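Local atomic coordinates of ThiJ/pfpI family protein (Bacillus anthracis, PDB entry 3EFE), a protein that is of unknown function but belongs to the DJ-1/PfpI family of the class I glutaminase-like clan, whose members include chaperones, proteases and other hydrolases. Residues 183-195 with 200-212. Numbering follows the deposited sequence.
Sequences FTLDALHSWYNLN and PEYFFQLMNSINK
Thr184 CG2 meets Lys212 O, 3.6 Å away, at the open end of an antiparallel helical hairpin. The hairpin closes the chain, beyond the mixed sheet of the DJ-1/PfpI fold. The N-to-C directions of helices 185-195 and 201-209 lie 152° apart, and their axes come within 8.3 Å at closest approach. No direct hydrogen bond joins them. Thr184 also caps the first helix, accepting a weak bond from Ala187 N. Ala187 CB lies 3.9 Å from Ile210 CG2 and packs against Ser209 CB. One turn on, Ser190 is a knob in the hole formed by Tyr202, Gln205, Leu206 and Ser209. Its OG is turned between the backbone N and the carbonyl carbon (chi1 59°). Ser190 OG lies 3.4 Å from Leu206 CA and can bond back to Asp186 O or Ala187 O. Leu206 answers as a knob among Ala187, Ser190, Trp191 and Leu194. Its CD2 reaches the edge of the Trp191 indole, and its side chain also touches Tyr33. A water accepts weak bonds from both Asn193 ND2 and Gln205 NE2. The Tyr202 ring is sandwiched between Glu201 CG on one face and Asn193 on the other. Asn193 CB stands 3.3 Å from the Tyr202 ring centroid, a CH-pi contact only 8° off the ring normal. The Leu194 side chain packs on Ile167 of the second subunit, and Leu194 CD1 touches Phe203 CB at 3.8 Å.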
loop_
_atom_site.group_PDB
_atom_site.type_symbol
_atom_site.label_atom_id
_atom_site.label_comp_id
_atom_site.label_asym_id
_atom_site.label_seq_id
_atom_site.Cartn_x
_atom_site.Cartn_y
_atom_site.Cartn_z
ATOM N N PHE D 183 -0.707 1.134 -19.669
ATOM C CA PHE D 183 0.070 2.354 -19.744
ATOM C C PHE D 183 0.830 2.225 -21.040
ATOM O O PHE D 183 0.987 1.138 -21.535
ATOM C CB PHE D 183 1.147 2.450 -18.615
ATOM C CG PHE D 183 0.635 2.806 -17.224
ATOM C CD1 PHE D 183 -0.637 2.513 -16.799
ATOM C CD2 PHE D 183 1.514 3.370 -16.291
ATOM C CE1 PHE D 183 -1.016 2.808 -15.475
ATOM C CE2 PHE D 183 1.135 3.666 -15.018
ATOM C CZ PHE D 183 -0.115 3.403 -14.600
ATOM N N THR D 184 1.312 3.337 -21.597
ATOM C CA THR D 184 2.348 3.228 -22.627
ATOM C C THR D 184 3.696 3.004 -21.892
ATOM O O THR D 184 3.762 3.117 -20.638
ATOM C CB THR D 184 2.479 4.476 -23.519
ATOM O OG1 THR D 184 3.300 5.389 -22.796
ATOM C CG2 THR D 184 1.127 5.124 -23.875
ATOM N N LEU D 185 4.749 2.703 -22.655
ATOM C CA LEU D 185 5.997 2.154 -22.107
ATOM C C LEU D 185 6.782 3.294 -21.456
ATOM O O LEU D 185 7.384 3.110 -20.428
ATOM C CB LEU D 185 6.783 1.335 -23.204
ATOM C CG LEU D 185 7.459 -0.054 -22.853
ATOM C CD1 LEU D 185 9.045 0.000 -22.764
ATOM C CD2 LEU D 185 6.941 -0.731 -21.525
ATOM N N ASP D 186 6.722 4.475 -22.052
ATOM C CA ASP D 186 7.169 5.801 -21.461
ATOM C C ASP D 186 6.540 6.183 -20.134
ATOM O O ASP D 186 7.203 6.581 -19.215
ATOM C CB ASP D 186 6.809 6.945 -22.414
ATOM C CG ASP D 186 7.761 7.062 -23.556
ATOM O OD1 ASP D 186 8.732 6.262 -23.565
ATOM O OD2 ASP D 186 7.546 7.958 -24.423
ATOM N N ALA D 187 5.233 6.111 -20.068
ATOM C CA ALA D 187 4.544 6.375 -18.863
ATOM C C ALA D 187 4.901 5.311 -17.797
ATOM O O ALA D 187 5.085 5.667 -16.647
ATOM C CB ALA D 187 2.971 6.514 -19.127
ATOM N N LEU D 188 5.047 4.032 -18.152
ATOM C CA LEU D 188 5.369 3.010 -17.152
ATOM C C LEU D 188 6.762 3.145 -16.583
ATOM O O LEU D 188 6.979 2.947 -15.373
ATOM C CB LEU D 188 5.154 1.587 -17.711
ATOM C CG LEU D 188 5.163 0.419 -16.717
ATOM C CD1 LEU D 188 3.960 0.399 -15.829
ATOM C CD2 LEU D 188 5.323 -0.907 -17.406
ATOM N N HIS D 189 7.723 3.477 -17.437
ATOM C CA HIS D 189 9.111 3.760 -16.984
ATOM C C HIS D 189 9.299 5.012 -16.099
ATOM O O HIS D 189 10.011 4.978 -15.097
ATOM C CB HIS D 189 10.115 3.740 -18.168
ATOM C CG HIS D 189 10.279 2.376 -18.771
ATOM N ND1 HIS D 189 10.357 1.225 -17.995
ATOM C CD2 HIS D 189 10.380 1.968 -20.057
ATOM C CE1 HIS D 189 10.463 0.171 -18.786
ATOM N NE2 HIS D 189 10.506 0.595 -20.041
ATOM N N SER D 190 8.676 6.107 -16.484
ATOM C CA SER D 190 8.727 7.320 -15.703
ATOM C C SER D 190 7.937 7.200 -14.374
ATOM O O SER D 190 8.362 7.751 -13.353
ATOM C CB SER D 190 8.215 8.483 -16.562
ATOM O OG SER D 190 6.885 8.221 -16.982
ATOM N N TRP D 191 6.795 6.507 -14.415
ATOM C CA TRP D 191 6.005 6.175 -13.228
ATOM C C TRP D 191 6.874 5.322 -12.257
ATOM O O TRP D 191 7.034 5.620 -11.103
ATOM C CB TRP D 191 4.742 5.397 -13.607
ATOM C CG TRP D 191 3.964 4.984 -12.440
ATOM C CD1 TRP D 191 3.099 5.752 -11.733
ATOM C CD2 TRP D 191 3.988 3.715 -11.764
ATOM N NE1 TRP D 191 2.586 5.068 -10.681
ATOM C CE2 TRP D 191 3.084 3.802 -10.686
ATOM C CE3 TRP D 191 4.685 2.518 -11.960
ATOM C CZ2 TRP D 191 2.857 2.736 -9.800
ATOM C CZ3 TRP D 191 4.448 1.474 -11.104
ATOM C CH2 TRP D 191 3.546 1.578 -10.041
ATOM N N TYR D 192 7.490 4.289 -12.788
ATOM C CA TYR D 192 8.359 3.430 -12.011
ATOM C C TYR D 192 9.481 4.231 -11.433
ATOM O O TYR D 192 9.748 4.150 -10.256
ATOM C CB TYR D 192 8.945 2.292 -12.851
ATOM C CG TYR D 192 9.902 1.453 -12.029
ATOM C CD1 TYR D 192 9.447 0.713 -10.943
ATOM C CD2 TYR D 192 11.275 1.465 -12.289
ATOM C CE1 TYR D 192 10.322 -0.016 -10.176
ATOM C CE2 TYR D 192 12.158 0.730 -11.510
ATOM C CZ TYR D 192 11.678 0.005 -10.469
ATOM O OH TYR D 192 12.550 -0.745 -9.750
ATOM N N ASN D 193 10.148 5.007 -12.260
ATOM C CA ASN D 193 11.310 5.801 -11.802
ATOM C C ASN D 193 11.007 6.883 -10.799
ATOM O O ASN D 193 11.825 7.143 -9.941
ATOM C CB ASN D 193 12.084 6.420 -12.974
ATOM C CG ASN D 193 12.887 5.403 -13.795
ATOM O OD1 ASN D 193 13.297 4.354 -13.328
ATOM N ND2 ASN D 193 13.145 5.765 -15.036
ATOM N N LEU D 194 9.857 7.530 -10.917
ATOM C CA LEU D 194 9.431 8.588 -9.975
ATOM C C LEU D 194 9.227 7.965 -8.583
ATOM O O LEU D 194 9.765 8.432 -7.590
ATOM C CB LEU D 194 8.139 9.260 -10.446
ATOM C CG LEU D 194 7.458 10.272 -9.528
ATOM C CD1 LEU D 194 8.333 11.513 -9.303
ATOM C CD2 LEU D 194 6.029 10.594 -10.036
ATOM N N ASN D 195 8.444 6.901 -8.541
ATOM C CA ASN D 195 8.168 6.226 -7.316
ATOM C C ASN D 195 9.420 5.627 -6.655
ATOM O O ASN D 195 9.569 5.702 -5.469
ATOM C CB ASN D 195 7.060 5.172 -7.548
ATOM C CG ASN D 195 5.684 5.787 -7.657
ATOM O OD1 ASN D 195 5.087 6.104 -6.650
ATOM N ND2 ASN D 195 5.177 5.966 -8.863
ATOM N N PRO D 200 12.432 14.469 -9.643
ATOM C CA PRO D 200 11.328 15.179 -10.228
ATOM C C PRO D 200 11.293 15.216 -11.752
ATOM O O PRO D 200 10.267 15.559 -12.292
ATOM C CB PRO D 200 11.493 16.603 -9.710
ATOM C CG PRO D 200 12.828 16.679 -9.106
ATOM C CD PRO D 200 13.429 15.358 -9.031
ATOM N N GLU D 201 12.398 14.930 -12.426
ATOM C CA GLU D 201 12.393 14.874 -13.878
ATOM C C GLU D 201 11.330 13.899 -14.334
ATOM O O GLU D 201 10.771 14.045 -15.390
ATOM C CB GLU D 201 13.765 14.450 -14.408
ATOM C CG GLU D 201 14.222 13.057 -14.004
ATOM C CD GLU D 201 15.641 12.730 -14.456
ATOM O OE1 GLU D 201 16.117 13.458 -15.370
ATOM O OE2 GLU D 201 16.307 11.805 -13.852
ATOM N N TYR D 202 11.078 12.894 -13.500
ATOM C CA TYR D 202 10.187 11.769 -13.818
ATOM C C TYR D 202 8.728 12.137 -13.631
ATOM O O TYR D 202 7.861 11.531 -14.215
ATOM C CB TYR D 202 10.522 10.562 -12.958
ATOM C CG TYR D 202 11.883 10.024 -13.217
ATOM C CD1 TYR D 202 12.192 9.519 -14.465
ATOM C CD2 TYR D 202 12.856 9.997 -12.222
ATOM C CE1 TYR D 202 13.439 9.002 -14.749
ATOM C CE2 TYR D 202 14.134 9.489 -12.482
ATOM C CZ TYR D 202 14.429 8.988 -13.762
ATOM O OH TYR D 202 15.667 8.478 -14.105
ATOM N N PHE D 203 8.467 13.122 -12.798
ATOM C CA PHE D 203 7.120 13.621 -12.640
ATOM C C PHE D 203 6.747 14.396 -13.940
ATOM O O PHE D 203 5.684 14.173 -14.537
ATOM C CB PHE D 203 6.990 14.474 -11.345
ATOM C CG PHE D 203 5.743 15.286 -11.321
ATOM C CD1 PHE D 203 4.529 14.688 -10.940
ATOM C CD2 PHE D 203 5.742 16.594 -11.807
ATOM C CE1 PHE D 203 3.383 15.419 -10.978
ATOM C CE2 PHE D 203 4.616 17.320 -11.842
ATOM C CZ PHE D 203 3.423 16.735 -11.465
ATOM N N PHE D 204 7.657 15.234 -14.415
ATOM C CA PHE D 204 7.429 15.962 -15.694
ATOM C C PHE D 204 7.363 15.061 -16.922
ATOM O O PHE D 204 6.577 15.299 -17.811
ATOM C CB PHE D 204 8.527 16.987 -15.879
ATOM C CG PHE D 204 8.563 18.006 -14.792
ATOM C CD1 PHE D 204 7.578 18.952 -14.708
ATOM C CD2 PHE D 204 9.577 18.005 -13.861
ATOM C CE1 PHE D 204 7.596 19.907 -13.695
ATOM C CE2 PHE D 204 9.587 18.941 -12.832
ATOM C CZ PHE D 204 8.588 19.883 -12.746
ATOM N N GLN D 205 8.186 14.020 -16.946
ATOM C CA GLN D 205 8.051 12.940 -17.912
ATOM C C GLN D 205 6.697 12.233 -17.932
ATOM O O GLN D 205 6.107 12.029 -18.986
ATOM C CB GLN D 205 9.078 11.894 -17.630
ATOM C CG GLN D 205 10.430 12.242 -18.163
ATOM C CD GLN D 205 11.510 11.292 -17.677
ATOM O OE1 GLN D 205 12.625 11.698 -17.475
ATOM N NE2 GLN D 205 11.180 10.053 -17.482
ATOM N N LEU D 206 6.270 11.818 -16.748
ATOM C CA LEU D 206 5.041 11.088 -16.542
ATOM C C LEU D 206 3.825 11.888 -16.915
ATOM O O LEU D 206 2.976 11.351 -17.553
ATOM C CB LEU D 206 4.954 10.610 -15.071
ATOM C CG LEU D 206 3.637 9.917 -14.684
ATOM C CD1 LEU D 206 3.411 8.655 -15.512
ATOM C CD2 LEU D 206 3.547 9.584 -13.207
ATOM N N MET D 207 3.736 13.161 -16.507
ATOM C CA MET D 207 2.644 14.059 -16.883
ATOM C C MET D 207 2.494 14.265 -18.396
ATOM O O MET D 207 1.370 14.391 -18.920
ATOM C CB MET D 207 2.779 15.416 -16.152
ATOM C CG MET D 207 2.526 15.405 -14.555
ATOM S SD MET D 207 0.902 14.765 -14.141
ATOM C CE MET D 207 0.017 16.001 -13.361
ATOM N N ASN D 208 3.619 14.278 -19.096
ATOM C CA ASN D 208 3.617 14.425 -20.532
ATOM C C ASN D 208 3.584 13.138 -21.367
ATOM O O ASN D 208 3.502 13.231 -22.596
ATOM C CB ASN D 208 4.828 15.243 -20.953
ATOM C CG ASN D 208 4.676 16.646 -20.630
ATOM O OD1 ASN D 208 4.043 17.344 -21.348
ATOM N ND2 ASN D 208 5.206 17.072 -19.511
ATOM N N SER D 209 3.663 11.973 -20.720
ATOM C CA SER D 209 3.638 10.663 -21.388
ATOM C C SER D 209 2.282 9.998 -21.272
ATOM O O SER D 209 1.959 9.073 -22.035
ATOM C CB SER D 209 4.633 9.692 -20.724
ATOM O OG SER D 209 5.932 10.247 -20.569
ATOM N N ILE D 210 1.518 10.390 -20.251
ATOM C CA ILE D 210 0.226 9.736 -19.980
ATOM C C ILE D 210 -0.796 10.205 -21.015
ATOM O O ILE D 210 -0.710 11.355 -21.547
ATOM C CB ILE D 210 -0.318 9.928 -18.504
ATOM C CG1 ILE D 210 -0.634 11.417 -18.217
ATOM C CG2 ILE D 210 0.658 9.259 -17.533
ATOM C CD1 ILE D 210 -1.169 11.800 -16.816
ATOM N N ASN D 211 -1.760 9.311 -21.305
ATOM C CA ASN D 211 -2.960 9.704 -22.059
ATOM C C ASN D 211 -2.652 10.000 -23.535
ATOM O O ASN D 211 -3.183 10.960 -24.112
ATOM C CB ASN D 211 -3.578 10.921 -21.338
ATOM C CG ASN D 211 -4.929 11.266 -21.831
ATOM O OD1 ASN D 211 -5.237 12.437 -21.972
ATOM N ND2 ASN D 211 -5.754 10.276 -22.080
ATOM N N LYS D 212 -1.807 9.147 -24.114
ATOM C CA LYS D 212 -1.167 9.311 -25.453
ATOM C C LYS D 212 -0.934 7.951 -26.136
ATOM O O LYS D 212 -1.422 6.960 -25.618
ATOM C CB LYS D 212 0.201 10.003 -25.288
ATOM C CG LYS D 212 0.144 11.581 -25.371
ATOM C CD LYS D 212 1.544 12.137 -25.033
ATOM C CE LYS D 212 1.498 13.609 -24.824
ATOM N NZ LYS D 212 2.891 14.147 -24.748
HETATM O O HOH W 1 11.500 7.608 -17.441
#